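Local coordinates for cycloalternan-forming enzyme (PDB 5F7U), which belongs to glycoside hydrolase family 31 and builds its core on a TIM barrel, with beta domains and a family 6 carbohydrate-binding module attached, at residues 639-645 and 672-678; 651-656 and 739-743. The protein carries 1 engineered substitution. All blocks are in the same frame, centred on the assembly; numbering follows the deposited sequence.

Interaction 1: residues 639-645 and 672-678; sequences YPTAELY and ERSPWNA
Tyr639 and Tyr645 reach across to 672-678 and hand their hydroxyls to two successive backbone carbonyls just ahead of helix 675-682. Tyr639 OH donates to Glu672 O over 2.7 Å, arriving in the carbonyl plane on a lone pair, with the acceptor lying at the edge of the tyrosine ring, near its plane. Tyr645 OH donates to Arg673 O, also at 2.7 Å, but from above the carbonyl plane, 43° out of it. Ala678 touches both tyrosines: its CB lies over the centre of the Tyr645 ring, 3.7 Å from the centroid and nearly on the ring normal, a CH-pi contact, while Tyr639 OH comes within 3.5 Å of the same methyl. Near CD1 and CE1 of Tyr639, Arg673 folds back through a bend at chi2 (70°) and runs past the ring in the opposite sense; NH1 lies 3.6 Å from Tyr639 CD1, the ring and guanidinium planes 62° apart. Pro640 CD rests against one face of that guanidinium, whose nitrogens are held by Glu671 in a salt bridge and by Gly634 O and Ser605 OG.

A second shell steadies the first of these carbonyls and the helix that follows. Asn677 ND2 gives Glu672 O a second donor at 2.9 Å, again in the carbonyl plane, so two bonds grip this oxygen. Ser674 N-caps helix 675-682 by accepting from Asn677 N, and its hydroxyl donates to the anti lone pair of Glu672 OE1. On the other segment, Thr641 separately caps helix 642-653 through Leu644 N. The contact thus joins the N-terminal ends of two helices within the TIM-barrel region; helix 687-700 packs on Tyr645 and Pro675, helix 607-622 touches Leu644, and helix 377-389 lies against Trp676.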
# COMPACT_ATOMS: atom_id res chain seq x y z
N TYR A 639 -12.72 19.19 12.80
CA TYR A 639 -13.55 18.34 11.96
C TYR A 639 -13.30 18.70 10.49
O TYR A 639 -13.15 19.89 10.17
CB TYR A 639 -15.04 18.51 12.32
CG TYR A 639 -15.84 17.36 11.79
CD1 TYR A 639 -15.91 16.16 12.51
CD2 TYR A 639 -16.44 17.43 10.54
CE1 TYR A 639 -16.59 15.07 12.01
CE2 TYR A 639 -17.14 16.33 10.02
CZ TYR A 639 -17.21 15.16 10.76
OH TYR A 639 -17.87 14.07 10.25
N PRO A 640 -13.23 17.69 9.59
CA PRO A 640 -12.89 18.04 8.20
C PRO A 640 -13.91 18.99 7.60
O PRO A 640 -15.09 18.97 7.98
CB PRO A 640 -12.93 16.69 7.47
CG PRO A 640 -13.64 15.75 8.40
CD PRO A 640 -13.29 16.23 9.78
N THR A 641 -13.45 19.84 6.68
CA THR A 641 -14.38 20.65 5.92
C THR A 641 -15.18 19.72 5.00
O THR A 641 -14.76 18.59 4.74
CB THR A 641 -13.63 21.66 5.04
OG1 THR A 641 -12.78 20.94 4.14
CG2 THR A 641 -12.76 22.58 5.91
N ALA A 642 -16.30 20.22 4.49
CA ALA A 642 -17.12 19.45 3.55
C ALA A 642 -16.32 19.09 2.31
O ALA A 642 -16.42 17.97 1.78
CB ALA A 642 -18.38 20.22 3.18
N GLU A 643 -15.49 20.05 1.87
CA GLU A 643 -14.62 19.83 0.71
C GLU A 643 -13.66 18.67 0.96
O GLU A 643 -13.57 17.75 0.15
CB GLU A 643 -13.81 21.11 0.42
CG GLU A 643 -12.92 20.97 -0.82
CD GLU A 643 -11.91 22.09 -0.95
OE1 GLU A 643 -11.21 22.11 -1.99
OE2 GLU A 643 -11.82 22.95 -0.05
N LEU A 644 -12.94 18.71 2.08
CA LEU A 644 -12.02 17.59 2.38
C LEU A 644 -12.79 16.28 2.50
O LEU A 644 -12.33 15.25 1.97
CB LEU A 644 -11.21 17.84 3.67
CG LEU A 644 -10.30 16.68 4.11
CD1 LEU A 644 -9.24 16.28 3.06
CD2 LEU A 644 -9.59 17.02 5.40
N TYR A 645 -13.92 16.31 3.19
CA TYR A 645 -14.69 15.09 3.40
C TYR A 645 -15.07 14.47 2.04
O TYR A 645 -14.94 13.27 1.85
CB TYR A 645 -15.91 15.34 4.28
CG TYR A 645 -16.55 14.04 4.73
CD1 TYR A 645 -16.07 13.37 5.86
CD2 TYR A 645 -17.61 13.47 4.00
CE1 TYR A 645 -16.63 12.18 6.26
CE2 TYR A 645 -18.16 12.26 4.40
CZ TYR A 645 -17.66 11.63 5.53
OH TYR A 645 -18.21 10.44 5.95
N GLU A 672 -17.71 11.57 14.92
CA GLU A 672 -17.79 10.53 13.88
C GLU A 672 -17.48 11.10 12.49
O GLU A 672 -18.05 12.14 12.09
CB GLU A 672 -19.19 9.94 13.75
CG GLU A 672 -19.70 9.12 14.90
CD GLU A 672 -21.11 8.61 14.62
OE1 GLU A 672 -21.60 8.64 13.45
OE2 GLU A 672 -21.75 8.22 15.61
N ARG A 673 -16.63 10.40 11.75
CA ARG A 673 -16.42 10.72 10.34
C ARG A 673 -17.41 9.95 9.44
O ARG A 673 -17.12 9.66 8.28
CB ARG A 673 -14.96 10.45 9.94
CG ARG A 673 -14.05 11.68 10.06
CD ARG A 673 -13.80 12.07 11.51
NE ARG A 673 -12.69 13.02 11.62
CZ ARG A 673 -12.51 13.85 12.65
NH1 ARG A 673 -13.39 13.88 13.66
NH2 ARG A 673 -11.46 14.67 12.66
N SER A 674 -18.58 9.63 9.99
CA SER A 674 -19.66 9.05 9.20
C SER A 674 -20.28 10.14 8.30
O SER A 674 -20.18 11.33 8.63
CB SER A 674 -20.71 8.53 10.18
OG SER A 674 -21.25 9.60 10.92
N PRO A 675 -20.96 9.73 7.19
CA PRO A 675 -21.51 10.78 6.32
C PRO A 675 -22.65 11.56 6.97
O PRO A 675 -22.75 12.76 6.74
CB PRO A 675 -21.97 10.03 5.07
CG PRO A 675 -22.11 8.60 5.50
CD PRO A 675 -21.07 8.39 6.57
N TRP A 676 -23.47 10.90 7.80
CA TRP A 676 -24.55 11.59 8.49
C TRP A 676 -24.01 12.60 9.52
O TRP A 676 -24.52 13.72 9.63
CB TRP A 676 -25.58 10.59 9.09
CG TRP A 676 -24.99 9.57 10.04
CD1 TRP A 676 -24.82 9.72 11.38
CD2 TRP A 676 -24.49 8.26 9.71
NE1 TRP A 676 -24.22 8.60 11.91
CE2 TRP A 676 -24.00 7.69 10.92
CE3 TRP A 676 -24.39 7.52 8.52
CZ2 TRP A 676 -23.45 6.40 10.98
CZ3 TRP A 676 -23.81 6.23 8.57
CH2 TRP A 676 -23.34 5.69 9.80
N ASN A 677 -22.97 12.23 10.27
CA ASN A 677 -22.35 13.21 11.16
C ASN A 677 -21.62 14.33 10.44
O ASN A 677 -21.58 15.46 10.94
CB ASN A 677 -21.41 12.57 12.19
CG ASN A 677 -21.14 13.50 13.37
OD1 ASN A 677 -22.08 14.03 13.96
ND2 ASN A 677 -19.87 13.77 13.65
N ALA A 678 -21.06 14.02 9.27
CA ALA A 678 -20.38 15.05 8.47
C ALA A 678 -21.39 16.12 8.04
O ALA A 678 -21.11 17.32 8.12
CB ALA A 678 -19.63 14.44 7.29

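Interaction 2: residues 651-656 and 739-743; sequences MAAFAP and QYMFG
Tyr740 and Phe742, alternate residues of strand 740-742, both aim at the chain on the C-terminal side of helix 642-653, and Phe654 O meets both: it accepts from Tyr740 OH and lies over the face of the Phe742 ring. The Tyr740 side chain leaves CB with CG between the backbone N and the carbonyl carbon (chi1 52°), a rotation that carries the ring toward 651-656. Partway along, CE2 passes the Met651 methyl, with CE 4.2 Å away, as the two side chains run obliquely past one another. CE1, across the ring from CE2, lies 3.2 Å from Phe654 O, which is at the ring edge near its plane. At the tip, Tyr740 OH donates to Phe654 O over 2.7 Å, approaching from well above the carbonyl plane (59° out of it), and Met651 CG touches the hydroxyl at 3.6 Å.

Phe742 meets the same oxygen with its face: Phe654 O stands over the ring centre, 3.5 Å above the plane. Its far rim meets the next peptide, CZ lying 3.5 Å from Ala655 O, whose hydrogen-bond donor is Arg698 NH1. The side chains of Phe654 and Phe742 cross at about a right angle, their CD2 atoms 4.0 Å apart.

Val748 of the adjoining strand and Leu614 of helix 607-622 continue the apolar lining around Tyr740. Where the TIM-barrel region joins the family's C-terminal domain, two aromatic rings therefore close largely on backbone carbonyls, with a few apolar side-chain contacts and a single hydrogen bond across that satisfies a buried phenol and probably fixes the direction in which its ring points.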
# COMPACT_ATOMS: atom_id res chain seq x y z
N MET A 651 -11.76 9.35 -3.10
CA MET A 651 -10.53 8.56 -3.17
C MET A 651 -10.70 7.24 -2.39
O MET A 651 -10.32 6.19 -2.89
CB MET A 651 -9.32 9.37 -2.69
CG MET A 651 -8.00 8.60 -2.70
SD MET A 651 -7.77 7.68 -1.16
CE MET A 651 -6.40 6.61 -1.60
N ALA A 652 -11.29 7.31 -1.20
CA ALA A 652 -11.42 6.14 -0.32
C ALA A 652 -12.25 5.04 -0.97
O ALA A 652 -11.93 3.84 -0.83
CB ALA A 652 -12.02 6.53 1.03
N ALA A 653 -13.30 5.44 -1.69
CA ALA A 653 -14.17 4.49 -2.38
C ALA A 653 -13.41 3.80 -3.52
O ALA A 653 -13.79 2.71 -3.94
CB ALA A 653 -15.41 5.20 -2.91
N PHE A 654 -12.32 4.43 -3.99
CA PHE A 654 -11.43 3.86 -5.02
C PHE A 654 -10.06 3.48 -4.47
O PHE A 654 -9.03 3.64 -5.16
CB PHE A 654 -11.30 4.83 -6.23
CG PHE A 654 -12.48 4.81 -7.15
CD1 PHE A 654 -13.64 5.53 -6.83
CD2 PHE A 654 -12.47 4.03 -8.33
CE1 PHE A 654 -14.75 5.51 -7.67
CE2 PHE A 654 -13.58 4.01 -9.18
CZ PHE A 654 -14.73 4.75 -8.84
N ALA A 655 -10.04 3.03 -3.20
CA ALA A 655 -8.80 2.54 -2.60
C ALA A 655 -9.01 1.10 -2.13
O ALA A 655 -10.14 0.60 -2.18
CB ALA A 655 -8.36 3.46 -1.46
N PRO A 656 -7.92 0.38 -1.76
CA PRO A 656 -8.09 -1.06 -1.49
C PRO A 656 -9.10 -1.35 -0.37
O PRO A 656 -9.95 -2.22 -0.54
CB PRO A 656 -6.68 -1.51 -1.08
CG PRO A 656 -5.78 -0.56 -1.82
CD PRO A 656 -6.49 0.77 -1.70
N GLN A 739 -2.16 10.40 -8.34
CA GLN A 739 -2.99 9.51 -9.16
C GLN A 739 -2.42 8.12 -9.02
O GLN A 739 -1.28 7.95 -8.55
CB GLN A 739 -3.01 9.94 -10.63
CG GLN A 739 -1.65 9.82 -11.33
CD GLN A 739 -1.72 10.32 -12.76
OE1 GLN A 739 -1.81 11.51 -13.00
NE2 GLN A 739 -1.67 9.40 -13.71
N TYR A 740 -3.17 7.12 -9.47
CA TYR A 740 -2.71 5.74 -9.36
C TYR A 740 -3.55 4.81 -10.20
O TYR A 740 -4.63 5.20 -10.68
CB TYR A 740 -2.76 5.28 -7.89
CG TYR A 740 -4.08 5.48 -7.20
CD1 TYR A 740 -5.12 4.52 -7.28
CD2 TYR A 740 -4.31 6.63 -6.42
CE1 TYR A 740 -6.33 4.71 -6.61
CE2 TYR A 740 -5.52 6.82 -5.74
CZ TYR A 740 -6.52 5.86 -5.84
OH TYR A 740 -7.72 6.05 -5.16
N MET A 741 -3.06 3.59 -10.37
CA MET A 741 -3.86 2.55 -11.02
C MET A 741 -4.60 1.78 -9.94
O MET A 741 -4.06 1.54 -8.85
CB MET A 741 -2.99 1.58 -11.82
CG MET A 741 -2.24 2.20 -13.00
SD MET A 741 -3.31 2.96 -14.23
CE MET A 741 -4.27 1.56 -14.83
N PHE A 742 -5.83 1.38 -10.25
CA PHE A 742 -6.67 0.65 -9.30
C PHE A 742 -7.19 -0.58 -10.02
O PHE A 742 -7.89 -0.45 -11.04
CB PHE A 742 -7.80 1.56 -8.80
CG PHE A 742 -8.63 0.97 -7.70
CD1 PHE A 742 -8.04 0.48 -6.53
CD2 PHE A 742 -10.02 0.95 -7.82
CE1 PHE A 742 -8.81 -0.05 -5.51
CE2 PHE A 742 -10.80 0.43 -6.78
CZ PHE A 742 -10.20 -0.06 -5.63
N GLY A 743 -6.83 -1.76 -9.52
CA GLY A 743 -6.96 -3.01 -10.32
C GLY A 743 -6.09 -2.90 -11.57
O GLY A 743 -5.17 -2.08 -11.60

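Followed from the N terminus, the chain enters interaction 1 just before helix 642-653, runs along that helix and enters interaction 2 at its other end, before strand 657-660, the last of the barrel. It then returns to 672-678, closing the first loop after 26 intervening residues, and continues through helices 687-700 and 702-715 to strand 740-742, where interaction 2 closes a longer loop of 82. Because their segments alternate, the two loops cross rather than nest. Helix 642-653 is their shared element: its start is tied to helix 675-682 within the barrel region, its end to the antiparallel sheet of the C-terminal domain. The centres lie about 20 Å apart and the nearest atoms about 7 Å, so the two contacts do not touch.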